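Local coordinates for insecticidal protein (Brevibacillus laterosporus, PDB 7ML9), which is active against the western corn rootworm, probably by forming beta-barrel pores in membranes like other aerolysin-type toxins of the epsilon toxin/MTX2 family, at residues 32-35 with 36-40; 75-79 with 80-84. All coordinates share one frame; numbering follows the deposited sequence.

Contact 1. Residues 32-35 with 36-40; sequences LRDL and AREDE. With EDO (1,2-ethanediol), chain H.
R33 and R37 both hold CG anti to the carbonyl carbon (chi1 -68° and -62°) and run extended to NE, which sends both chains off in nearly the same direction, but staggered by one turn, the tip of R37 reaching the root of R33. The guanidinium of R37 rests with one face over CB of R33, its NH1 3.7 Å from that carbon, while its CG lies 3.3 Å from R33 O. NE is salt-bridged to D56 and NH1 bonded to E30; a water at the edge of both guanidinium groups, in their planes, accepts from R37 NH2 at 2.7 Å and from R33 NH1 at 3.2 Å. The stretch is regular alpha-helix, part of helix 28-48 in this elongated, strand-rich aerolysin-type protein, and i to i+4 backbone bonds run from A36 N to L32 O through D39 N to L35 O. D34, a sodium ligand together with E30, was modelled in two conformers; in one, OD2 comes within 3.0 Å of E38 OE2, carboxylate planes 72° apart, a doubtful approach of like charges that a shared proton, the other conformer or the nearby sodium may relieve. L35 packs against V245 and C249 of helix 242-252. D39 is salt-bridged to R229 and K248; OD2 also accepts from O1 of an ethanediol, probably from the crystallisation liquor, at 2.6 Å.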
ATOM      1  N   LEU A  32     -15.741  15.887  -8.842  1.00 13.97           N
ATOM      2  CA  LEU A  32     -17.166  15.888  -8.503  1.00 14.81           C
ATOM      3  C   LEU A  32     -17.874  17.096  -9.105  1.00 17.32           C
ATOM      4  O   LEU A  32     -19.050  17.005  -9.480  1.00 13.59           O
ATOM      5  CB  LEU A  32     -17.368  15.861  -6.985  1.00 11.59           C
ATOM      6  CG  LEU A  32     -16.921  14.542  -6.317  1.00 15.08           C
ATOM      7  CD1 LEU A  32     -17.073  14.616  -4.818  1.00 15.92           C
ATOM      8  CD2 LEU A  32     -17.731  13.362  -6.860  1.00 18.52           C
ATOM      9  N   ARG A  33     -17.187  18.236  -9.181  1.00 14.39           N
ATOM     10  CA  ARG A  33     -17.759  19.385  -9.880  1.00 20.07           C
ATOM     11  C   ARG A  33     -17.940  19.090 -11.365  1.00 19.49           C
ATOM     12  O   ARG A  33     -18.950  19.489 -11.966  1.00 17.77           O
ATOM     13  CB  ARG A  33     -16.880  20.612  -9.692  1.00 18.76           C
ATOM     14  CG  ARG A  33     -16.845  21.171  -8.259  1.00 16.19           C
ATOM     15  CD  ARG A  33     -15.872  22.345  -8.239  1.00 17.56           C
ATOM     16  NE  ARG A  33     -15.564  22.750  -6.868  1.00 22.88           N
ATOM     17  CZ  ARG A  33     -14.820  23.803  -6.552  1.00 30.30           C
ATOM     18  NH1 ARG A  33     -14.309  24.571  -7.507  1.00 25.51           N
ATOM     19  NH2 ARG A  33     -14.592  24.090  -5.275  1.00 32.20           N
ATOM     20  N   ASP A  34     -16.980  18.393 -11.980  1.00 16.21           N
ATOM     21  CA  ASP A  34     -17.145  18.016 -13.381  0.55 20.41           C
ATOM     22  C   ASP A  34     -18.260  16.993 -13.541  1.00 19.17           C
ATOM     23  O   ASP A  34     -18.982  17.016 -14.545  1.00 18.50           O
ATOM     24  CB  ASP A  34     -15.838  17.476 -13.964  0.55 22.15           C
ATOM     25  CG  ASP A  34     -15.970  17.107 -15.440  0.55 23.33           C
ATOM     26  OD1 ASP A  34     -15.867  18.005 -16.305  0.55 19.79           O
ATOM     27  OD2 ASP A  34     -16.199  15.916 -15.736  0.55 19.53           O
ATOM     28  N   LEU A  35     -18.420  16.097 -12.561  1.00 13.40           N
ATOM     29  CA  LEU A  35     -19.551  15.173 -12.579  1.00 17.37           C
ATOM     30  C   LEU A  35     -20.881  15.927 -12.685  1.00 18.86           C
ATOM     31  O   LEU A  35     -21.770  15.542 -13.463  1.00 16.68           O
ATOM     32  CB  LEU A  35     -19.527  14.305 -11.319  1.00 15.24           C
ATOM     33  CG  LEU A  35     -20.626  13.263 -11.160  1.00 18.83           C
ATOM     34  CD1 LEU A  35     -20.463  12.210 -12.254  1.00 16.54           C
ATOM     35  CD2 LEU A  35     -20.557  12.621  -9.749  1.00 16.03           C
ATOM     36  N   ALA A  36     -21.049  16.991 -11.883  1.00 12.21           N
ATOM     37  CA  ALA A  36     -22.273  17.798 -11.986  1.00 16.66           C
ATOM     38  C   ALA A  36     -22.399  18.437 -13.368  1.00 13.18           C
ATOM     39  O   ALA A  36     -23.484  18.433 -13.964  1.00 16.76           O
ATOM     40  CB  ALA A  36     -22.314  18.873 -10.887  1.00 14.67           C
ATOM     41  N   ARG A  37     -21.301  18.980 -13.900  1.00 13.21           N
ATOM     42  CA  ARG A  37     -21.334  19.575 -15.235  1.00 20.68           C
ATOM     43  C   ARG A  37     -21.671  18.540 -16.311  1.00 24.18           C
ATOM     44  O   ARG A  37     -22.337  18.868 -17.300  1.00 17.38           O
ATOM     45  CB  ARG A  37     -19.996  20.250 -15.549  1.00 17.52           C
ATOM     46  CG  ARG A  37     -19.648  21.415 -14.599  1.00 17.33           C
ATOM     47  CD  ARG A  37     -18.219  21.902 -14.804  1.00 19.68           C
ATOM     48  NE  ARG A  37     -17.887  22.908 -13.800  1.00 22.91           N
ATOM     49  CZ  ARG A  37     -16.823  22.865 -13.003  1.00 25.81           C
ATOM     50  NH1 ARG A  37     -15.946  21.861 -13.101  1.00 18.57           N
ATOM     51  NH2 ARG A  37     -16.628  23.841 -12.115  1.00 23.62           N
ATOM     52  N   GLU A  38     -21.205  17.294 -16.153  1.00 16.74           N
ATOM     53  CA  GLU A  38     -21.501  16.258 -17.149  1.00 18.54           C
ATOM     54  C   GLU A  38     -22.988  15.954 -17.189  1.00 17.72           C
ATOM     55  O   GLU A  38     -23.586  15.873 -18.267  1.00 17.31           O
ATOM     56  CB  GLU A  38     -20.724  14.964 -16.856  1.00 18.43           C
ATOM     57  CG  GLU A  38     -19.235  15.117 -16.876  1.00 20.33           C
ATOM     58  CD  GLU A  38     -18.655  15.035 -18.271  1.00 27.52           C
ATOM     59  OE1 GLU A  38     -19.429  14.786 -19.222  1.00 26.16           O
ATOM     60  OE2 GLU A  38     -17.424  15.208 -18.411  1.00 30.66           O
ATOM     61  N   ASP A  39     -23.598  15.764 -16.018  1.00 15.62           N
ATOM     62  CA  ASP A  39     -25.027  15.478 -15.956  1.00 17.84           C
ATOM     63  C   ASP A  39     -25.835  16.629 -16.542  1.00 22.99           C
ATOM     64  O   ASP A  39     -26.781  16.410 -17.307  1.00 19.02           O
ATOM     65  CB  ASP A  39     -25.431  15.217 -14.508  1.00 17.35           C
ATOM     66  CG  ASP A  39     -26.892  14.798 -14.358  1.00 25.67           C
ATOM     67  OD1 ASP A  39     -27.503  14.270 -15.312  1.00 22.17           O
ATOM     68  OD2 ASP A  39     -27.427  14.975 -13.256  1.00 22.28           O
ATOM     69  N   GLU A  40     -25.457  17.862 -16.203  1.00 17.16           N
ATOM     70  CA  GLU A  40     -26.113  19.047 -16.755  1.00 22.65           C
ATOM     71  C   GLU A  40     -26.099  19.026 -18.280  1.00 19.38           C
ATOM     72  O   GLU A  40     -27.154  19.032 -18.924  1.00 21.12           O
ATOM     73  CB  GLU A  40     -25.416  20.299 -16.221  1.00 19.13           C
ATOM     74  CG  GLU A  40     -26.047  21.647 -16.618  1.00 16.48           C
ATOM     75  CD  GLU A  40     -25.345  22.793 -15.906  1.00 16.59           C
ATOM     76  OE1 GLU A  40     -24.285  23.260 -16.402  1.00 21.67           O
ATOM     77  OE2 GLU A  40     -25.829  23.193 -14.829  1.00 21.93           O
TER
HETATM   78  C1  EDO H 407     -30.377  13.220 -12.141  1.00 32.42           C
HETATM   79  O1  EDO H 407     -29.675  13.685 -13.302  1.00 37.54           O
HETATM   80  C2  EDO H 407     -29.754  11.925 -11.638  1.00 36.93           C
HETATM   81  O2  EDO H 407     -30.747  11.215 -10.893  1.00 51.53           O
HETATM   82  O   HOH W   1     -14.406  24.313 -10.655  1.00 24.31           O

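Contact 2. Residues 75-79 with 80-84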
ATOM      1  N   LYS A  75     -25.011  31.826 -11.481  1.00 24.62           N
ATOM      2  CA  LYS A  75     -24.042  31.918 -10.383  1.00 26.82           C
ATOM      3  C   LYS A  75     -24.391  30.947  -9.273  1.00 20.20           C
ATOM      4  O   LYS A  75     -23.516  30.465  -8.550  1.00 23.25           O
ATOM      5  CB  LYS A  75     -24.006  33.336  -9.806  1.00 27.62           C
ATOM      6  CG  LYS A  75     -23.847  34.438 -10.828  1.00 32.13           C
ATOM      7  CD  LYS A  75     -22.670  34.206 -11.734  1.00 43.24           C
ATOM      8  CE  LYS A  75     -22.669  35.216 -12.877  1.00 52.77           C
ATOM      9  NZ  LYS A  75     -22.774  36.616 -12.361  1.00 51.44           N
ATOM     10  N   ASN A  76     -25.674  30.657  -9.147  1.00 19.26           N
ATOM     11  CA  ASN A  76     -26.198  29.730  -8.167  1.00 22.03           C
ATOM     12  C   ASN A  76     -25.472  28.378  -8.137  1.00 19.51           C
ATOM     13  O   ASN A  76     -25.375  27.737  -7.078  1.00 17.73           O
ATOM     14  CB  ASN A  76     -27.658  29.505  -8.507  1.00 30.75           C
ATOM     15  CG  ASN A  76     -28.340  28.821  -7.444  1.00 35.94           C
ATOM     16  OD1 ASN A  76     -28.095  29.136  -6.280  1.00 42.54           O
ATOM     17  ND2 ASN A  76     -29.160  27.826  -7.784  1.00 32.75           N
ATOM     18  N   VAL A  77     -25.041  27.882  -9.292  1.00 17.75           N
ATOM     19  CA  VAL A  77     -24.485  26.536  -9.375  1.00 17.26           C
ATOM     20  C   VAL A  77     -23.033  26.502  -9.819  1.00 18.15           C
ATOM     21  O   VAL A  77     -22.448  25.412  -9.844  1.00 21.18           O
ATOM     22  CB  VAL A  77     -25.317  25.620 -10.303  1.00 16.64           C
ATOM     23  CG1 VAL A  77     -26.779  25.569  -9.891  1.00 21.05           C
ATOM     24  CG2 VAL A  77     -25.153  26.039 -11.744  1.00 19.27           C
ATOM     25  N   ILE A  78     -22.417  27.602 -10.204  1.00 20.29           N
ATOM     26  CA  ILE A  78     -21.119  27.462 -10.855  1.00 21.19           C
ATOM     27  C   ILE A  78     -20.003  27.416  -9.814  1.00 20.97           C
ATOM     28  O   ILE A  78     -20.174  27.803  -8.652  1.00 17.85           O
ATOM     29  CB  ILE A  78     -20.845  28.555 -11.906  1.00 28.26           C
ATOM     30  CG1 ILE A  78     -20.947  29.949 -11.294  1.00 26.82           C
ATOM     31  CG2 ILE A  78     -21.782  28.391 -13.102  1.00 25.34           C
ATOM     32  CD1 ILE A  78     -20.728  31.050 -12.320  1.00 32.93           C
ATOM     33  N   GLY A  79     -18.849  26.910 -10.255  1.00 19.60           N
ATOM     34  CA  GLY A  79     -17.654  26.854  -9.418  1.00 22.87           C
ATOM     35  C   GLY A  79     -17.855  25.979  -8.197  1.00 20.70           C
ATOM     36  O   GLY A  79     -18.376  24.860  -8.275  1.00 20.20           O
ATOM     37  N   GLU A  80     -17.449  26.512  -7.040  1.00 18.16           N
ATOM     38  CA  GLU A  80     -17.586  25.797  -5.773  1.00 16.80           C
ATOM     39  C   GLU A  80     -19.020  25.342  -5.504  1.00 20.17           C
ATOM     40  O   GLU A  80     -19.233  24.323  -4.836  1.00 16.52           O
ATOM     41  CB  GLU A  80     -17.094  26.707  -4.645  1.00 22.48           C
ATOM     42  CG  GLU A  80     -17.178  26.141  -3.250  1.00 31.11           C
ATOM     43  CD  GLU A  80     -16.949  27.230  -2.195  1.00 37.01           C
ATOM     44  OE1 GLU A  80     -15.818  27.767  -2.125  1.00 36.03           O
ATOM     45  OE2 GLU A  80     -17.899  27.546  -1.449  1.00 27.76           O
ATOM     46  N   ARG A  81     -20.017  26.069  -6.004  1.00 15.22           N
ATOM     47  CA  ARG A  81     -21.399  25.694  -5.719  1.00 15.18           C
ATOM     48  C   ARG A  81     -21.921  24.549  -6.590  1.00 13.39           C
ATOM     49  O   ARG A  81     -23.101  24.199  -6.462  1.00 16.30           O
ATOM     50  CB  ARG A  81     -22.313  26.913  -5.844  1.00 15.65           C
ATOM     51  CG  ARG A  81     -22.162  27.830  -4.605  1.00 21.11           C
ATOM     52  CD  ARG A  81     -22.952  29.099  -4.706  1.00 18.21           C
ATOM     53  NE  ARG A  81     -24.400  28.940  -4.621  1.00 19.61           N
ATOM     54  CZ  ARG A  81     -25.122  28.878  -3.501  1.00 22.66           C
ATOM     55  NH1 ARG A  81     -26.444  28.792  -3.575  1.00 19.01           N
ATOM     56  NH2 ARG A  81     -24.545  28.888  -2.304  1.00 15.93           N
ATOM     57  N   ARG A  82     -21.078  23.925  -7.416  1.00 16.64           N
ATOM     58  CA  ARG A  82     -21.481  22.680  -8.074  1.00 15.20           C
ATOM     59  C   ARG A  82     -21.659  21.539  -7.083  1.00 17.13           C
ATOM     60  O   ARG A  82     -22.355  20.561  -7.389  1.00 14.86           O
ATOM     61  CB  ARG A  82     -20.440  22.282  -9.122  1.00 16.18           C
ATOM     62  CG  ARG A  82     -20.404  23.137 -10.371  1.00 16.07           C
ATOM     63  CD  ARG A  82     -21.648  22.852 -11.222  1.00 15.95           C
ATOM     64  NE  ARG A  82     -21.619  23.575 -12.493  1.00 16.39           N
ATOM     65  CZ  ARG A  82     -22.627  23.564 -13.362  1.00 18.24           C
ATOM     66  NH1 ARG A  82     -23.734  22.876 -13.089  1.00 15.42           N
ATOM     67  NH2 ARG A  82     -22.527  24.229 -14.505  1.00 20.46           N
ATOM     68  N   ILE A  83     -21.024  21.612  -5.911  1.00 15.81           N
ATOM     69  CA  ILE A  83     -21.114  20.553  -4.910  1.00 13.27           C
ATOM     70  C   ILE A  83     -21.376  21.164  -3.540  1.00 14.55           C
ATOM     71  O   ILE A  83     -20.753  22.159  -3.166  1.00 16.65           O
ATOM     72  CB  ILE A  83     -19.825  19.704  -4.871  1.00 21.00           C
ATOM     73  CG1 ILE A  83     -19.627  18.983  -6.214  1.00 17.91           C
ATOM     74  CG2 ILE A  83     -19.897  18.697  -3.723  1.00 14.85           C
ATOM     75  CD1 ILE A  83     -20.609  17.846  -6.427  1.00 14.39           C
ATOM     76  N   SER A  84     -22.300  20.584  -2.795  1.00 14.92           N
ATOM     77  CA  SER A  84     -22.498  20.989  -1.413  1.00 20.45           C
ATOM     78  C   SER A  84     -22.485  19.744  -0.554  1.00 16.58           C
ATOM     79  O   SER A  84     -22.646  18.629  -1.051  1.00 15.53           O
ATOM     80  CB  SER A  84     -23.810  21.772  -1.215  1.00 18.13           C
ATOM     81  OG  SER A  84     -24.934  20.916  -1.381  1.00 22.62           O
TER
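R81 reaches back from a 3-10 turn to grip N76, and the turn, residues 80-82, leads directly into strand 83-84, which pairs antiparallel with strand 201-229 in this ETX/MTX2-family protein. Starting at the backbone, R81 CB sits 3.4 Å from N76 O; CG and CD continue past that same carbonyl, and CD also nears K75 O. A bend at chi3 (70°) then turns the guanidinium back onto N76, which it holds side-on with two nitrogens. NE donates to N76 O at 2.9 Å, from above the carbonyl plane, and NH1 donates to OD1 at 3.2 Å along a nearly straight N-H path (168°), with OD1 in the guanidinium plane. The other end of the N76 amide, ND2, bonds to N236 O. Two i+3 bonds, R81 N to I78 O and R82 N to G79 O, wind the 3-10 turn, G79 swinging the chain into it with a positive phi (63°). R82 bends at chi2 and passes V77 O, its CD 3.0 Å away, before its polar end meets E40, D56 and W228 O. Over one face of that guanidinium, displaced toward the rim, lies V77 CG2, 3.7 Å from NH1.

How the contacts relate
After the short strand 25-27 the chain enters helix 28-48, where contact 1 lies, then passes through strands 59-63 and 69-71 before making contact 2 on entry to strand 83-84. Each contact is local, and they follow in series without nesting or crossing. Their centres are nevertheless only 10 Å apart, and the 3-10 turn packs directly on the helix: E40 OE2 meets R82 NH1 in a 2.7 Å salt bridge, R33 lies along G79 and E80, and L32 O touches I83 CD1. D56, in the intervening chain, takes salt bridges from both R37 and R82. A36 and I83 both touch A227, and R82 and S84 bond through their backbones to W228 and I226, tying the turn to both helix 28-48 and strand 201-229.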